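Local coordinates for photosystem II assembly protein Ycf48 (Thermosynechococcus elongatus, PDB 5OJ5) that binds the C-terminal extension of the D1 protein and probably assists early photosystem II assembly and replacement of photodamaged D1, at residues Glu195-Ser200 with Tyr206-Pro211. Residues are numbered along the deposited sequence; the frame is centred on the assembly and turned at random.
Sequences EYVAVS and YSTWEP
The carbonyl oxygen of Ala198 takes its main hydrogen bond from the backbone of Ser207, whose N lies 2.8 Å from Ala198 O. A water adds a weak bond to the same oxygen, and the hydroxyl of the buried Ser207, held beside its own backbone N (chi1 -58°), meets this water at 2.8 Å from OG. In return Ala198 N donates to Ser207 O at 2.9 Å. The methyl of Ala198 and the small Ser207 both leave room for Trp216, which packs on them.

The pattern repeats at Tyr196 and Trp209, the other hydrogen-bonded pair, where Tyr196 N reaches Trp209 O at 2.9 Å with an almost straight N-H...O angle of 168°. These two strands, 196-199 and 205-209, form an antiparallel hairpin, the middle pair of a four-stranded blade in the seven-bladed beta-propeller; residues 206-211 also belong to the Arg-rich patch.

On the Trp216 side, the aromatic rings of Tyr196 and Trp209 run alongside each other and meet edge to edge, Tyr196 CD2 lying 3.8 Å from Trp209 CE3. Large flat residues suit this place because they reach the neighbouring blade: Trp209 packs on its Leu177 and Val178, and Tyr196 OH bonds its Glu156, while Arg190 NE of their own blade also bonds Tyr196 OH.

On the opposite face, with Val197, Val199, Tyr206 and Thr208, Val197 CG2 lies 3.8 Å from Tyr206 CD1. With CG1 between the backbone N and carbonyl carbon (chi1 64°), CG2 is left anti to the backbone N, facing the tyrosine; branched Val197 suits a strand and also packs on Phe232. The Tyr206 ring, flat enough to stack with His219, approaches the valine obliquely. Thr208 serves both neighbours, its CG2 at the edge of the Tyr206 ring, in plane, and its OG1 hydrogen-bonded to His219.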
ATOM      1  N   GLU A 195      -9.319  -4.427  10.382  1.00 12.53           N
ATOM      2  CA  GLU A 195      -9.262  -3.085  10.940  0.61 12.11           C
ATOM      3  C   GLU A 195      -8.533  -2.165   9.980  1.00 10.54           C
ATOM      4  O   GLU A 195      -7.721  -2.608   9.162  1.00 11.42           O
ATOM      5  CB  GLU A 195      -8.464  -3.128  12.238  0.61 13.18           C
ATOM      6  CG  GLU A 195      -8.985  -4.142  13.147  0.61 15.95           C
ATOM      7  CD  GLU A 195      -7.931  -4.709  14.118  0.61 20.76           C
ATOM      8  OE1 GLU A 195      -6.759  -5.169  13.733  0.61 18.69           O
ATOM      9  OE2 GLU A 195      -8.341  -4.740  15.311  0.61 23.58           O
ATOM     10  N   TYR A 196      -8.815  -0.870  10.085  1.00 10.08           N
ATOM     11  CA  TYR A 196      -8.110   0.124   9.279  1.00  9.66           C
ATOM     12  C   TYR A 196      -7.567   1.223  10.164  1.00  9.38           C
ATOM     13  O   TYR A 196      -8.122   1.538  11.216  1.00 10.11           O
ATOM     14  CB  TYR A 196      -9.060   0.729   8.224  1.00 11.15           C
ATOM     15  CG  TYR A 196      -9.504  -0.242   7.154  1.00 12.37           C
ATOM     16  CD1 TYR A 196      -8.798  -0.333   5.953  1.00 13.28           C
ATOM     17  CD2 TYR A 196     -10.607  -1.077   7.332  1.00 14.97           C
ATOM     18  CE1 TYR A 196      -9.207  -1.172   4.926  1.00 16.23           C
ATOM     19  CE2 TYR A 196     -11.015  -1.942   6.296  1.00 16.86           C
ATOM     20  CZ  TYR A 196     -10.320  -1.967   5.103  1.00 17.92           C
ATOM     21  OH  TYR A 196     -10.761  -2.802   4.094  1.00 20.44           O
ATOM     22  N   VAL A 197      -6.485   1.830   9.666  1.00  9.16           N
ATOM     23  CA  VAL A 197      -5.895   3.016  10.276  1.00  9.06           C
ATOM     24  C   VAL A 197      -5.667   4.037   9.179  1.00  8.69           C
ATOM     25  O   VAL A 197      -5.148   3.710   8.106  1.00  9.14           O
ATOM     26  CB  VAL A 197      -4.618   2.676  11.077  1.00  9.39           C
ATOM     27  CG1 VAL A 197      -3.464   2.124  10.223  1.00 10.44           C
ATOM     28  CG2 VAL A 197      -4.127   3.925  11.835  1.00 11.01           C
ATOM     29  N   ALA A 198      -6.078   5.279   9.442  1.00  9.00           N
ATOM     30  CA  ALA A 198      -6.018   6.360   8.468  1.00  9.38           C
ATOM     31  C   ALA A 198      -5.340   7.570   9.093  1.00  9.02           C
ATOM     32  O   ALA A 198      -5.716   8.006  10.188  1.00 11.27           O
ATOM     33  CB  ALA A 198      -7.414   6.757   8.040  1.00 10.85           C
ATOM     34  N   VAL A 199      -4.393   8.141   8.400  1.00  8.97           N
ATOM     35  CA  VAL A 199      -3.727   9.371   8.825  1.00  9.14           C
ATOM     36  C   VAL A 199      -4.504  10.560   8.297  1.00  9.04           C
ATOM     37  O   VAL A 199      -4.905  10.583   7.130  1.00  9.59           O
ATOM     38  CB  VAL A 199      -2.271   9.381   8.335  1.00  9.83           C
ATOM     39  CG1 VAL A 199      -1.602  10.710   8.726  1.00 10.69           C
ATOM     40  CG2 VAL A 199      -1.506   8.188   8.949  1.00 11.68           C
ATOM     41  N   SER A 200      -4.727  11.575   9.141  1.00  9.35           N
ATOM     42  CA  SER A 200      -5.473  12.766   8.728  1.00  9.97           C
ATOM     43  C   SER A 200      -4.698  13.535   7.652  1.00 10.30           C
ATOM     44  O   SER A 200      -3.492  13.346   7.471  1.00 10.67           O
ATOM     45  CB  SER A 200      -5.763  13.635   9.945  1.00 11.23           C
ATOM     46  OG  SER A 200      -4.588  14.289  10.436  1.00 11.88           O
ATOM     47  N   TYR A 206      -4.631  10.653  13.777  1.00 10.23           N
ATOM     48  CA  TYR A 206      -5.000   9.476  13.012  1.00 10.49           C
ATOM     49  C   TYR A 206      -6.329   8.982  13.521  1.00 10.67           C
ATOM     50  O   TYR A 206      -6.805   9.391  14.579  1.00 11.88           O
ATOM     51  CB  TYR A 206      -3.905   8.409  13.056  1.00 10.93           C
ATOM     52  CG  TYR A 206      -3.692   7.737  14.386  1.00 10.80           C
ATOM     53  CD1 TYR A 206      -4.259   6.471  14.667  1.00 11.58           C
ATOM     54  CD2 TYR A 206      -2.875   8.295  15.367  1.00 11.65           C
ATOM     55  CE1 TYR A 206      -4.042   5.836  15.868  1.00 12.50           C
ATOM     56  CE2 TYR A 206      -2.662   7.642  16.586  1.00 13.27           C
ATOM     57  CZ  TYR A 206      -3.245   6.409  16.812  1.00 12.95           C
ATOM     58  OH  TYR A 206      -3.007   5.792  18.024  1.00 15.94           O
ATOM     59  N   SER A 207      -6.910   8.074  12.746  1.00  9.72           N
ATOM     60  CA  SER A 207      -8.194   7.487  13.085  1.00 10.68           C
ATOM     61  C   SER A 207      -8.130   5.981  12.856  1.00 10.15           C
ATOM     62  O   SER A 207      -7.414   5.504  11.973  1.00 10.38           O
ATOM     63  CB  SER A 207      -9.335   8.069  12.281  1.00 12.88           C
ATOM     64  OG  SER A 207      -9.387   9.487  12.483  1.00 13.86           O
ATOM     65  N   THR A 208      -8.903   5.232  13.639  1.00 10.66           N
ATOM     66  CA  THR A 208      -9.020   3.789  13.471  1.00 11.18           C
ATOM     67  C   THR A 208     -10.476   3.376  13.314  1.00 10.49           C
ATOM     68  O   THR A 208     -11.392   4.045  13.810  1.00 11.71           O
ATOM     69  CB  THR A 208      -8.375   3.022  14.639  1.00 13.03           C
ATOM     70  OG1 THR A 208      -9.000   3.415  15.865  1.00 14.56           O
ATOM     71  CG2 THR A 208      -6.872   3.268  14.742  1.00 15.86           C
ATOM     72  N   TRP A 209     -10.670   2.245  12.645  1.00 10.96           N
ATOM     73  CA  TRP A 209     -12.010   1.672  12.521  1.00 11.58           C
ATOM     74  C   TRP A 209     -11.893   0.171  12.555  1.00 12.73           C
ATOM     75  O   TRP A 209     -10.978  -0.392  11.976  1.00 13.33           O
ATOM     76  CB  TRP A 209     -12.678   2.111  11.208  1.00 12.16           C
ATOM     77  CG  TRP A 209     -14.048   1.482  11.036  1.00 13.10           C
ATOM     78  CD1 TRP A 209     -15.207   1.927  11.557  1.00 14.67           C
ATOM     79  CD2 TRP A 209     -14.345   0.263  10.333  1.00 13.37           C
ATOM     80  NE1 TRP A 209     -16.240   1.066  11.189  1.00 15.87           N
ATOM     81  CE2 TRP A 209     -15.727   0.060  10.421  1.00 15.10           C
ATOM     82  CE3 TRP A 209     -13.571  -0.645   9.617  1.00 16.41           C
ATOM     83  CZ2 TRP A 209     -16.361  -1.045   9.826  1.00 17.37           C
ATOM     84  CZ3 TRP A 209     -14.201  -1.736   9.027  1.00 19.34           C
ATOM     85  CH2 TRP A 209     -15.569  -1.903   9.132  1.00 19.17           C
ATOM     86  N   GLU A 210     -12.857  -0.483  13.192  1.00 14.32           N
ATOM     87  CA  GLU A 210     -12.970  -1.930  13.091  1.00 18.82           C
ATOM     88  C   GLU A 210     -14.427  -2.289  12.918  1.00 20.63           C
ATOM     89  O   GLU A 210     -15.313  -1.541  13.330  1.00 20.54           O
ATOM     90  CB  GLU A 210     -12.412  -2.675  14.299  1.00 21.40           C
ATOM     91  CG  GLU A 210     -13.041  -2.349  15.562  1.00 26.36           C
ATOM     92  CD  GLU A 210     -12.427  -3.197  16.660  1.00 32.63           C
ATOM     93  OE1 GLU A 210     -12.569  -4.446  16.641  1.00 35.54           O
ATOM     94  OE2 GLU A 210     -11.761  -2.606  17.519  1.00 36.07           O
ATOM     95  N   PRO A 211     -14.700  -3.466  12.336  1.00 24.61           N
ATOM     96  CA  PRO A 211     -16.074  -3.909  12.115  1.00 25.82           C
ATOM     97  C   PRO A 211     -16.871  -3.799  13.391  1.00 26.56           C
ATOM     98  O   PRO A 211     -16.387  -4.141  14.483  1.00 28.64           O
ATOM     99  CB  PRO A 211     -15.895  -5.366  11.692  1.00 28.31           C
ATOM    100  CG  PRO A 211     -14.608  -5.349  10.963  1.00 29.90           C
ATOM    101  CD  PRO A 211     -13.730  -4.333  11.659  1.00 28.51           C
TER
HETATM  102  O   HOH W   1      -7.737  10.631  10.553  1.00 21.15           O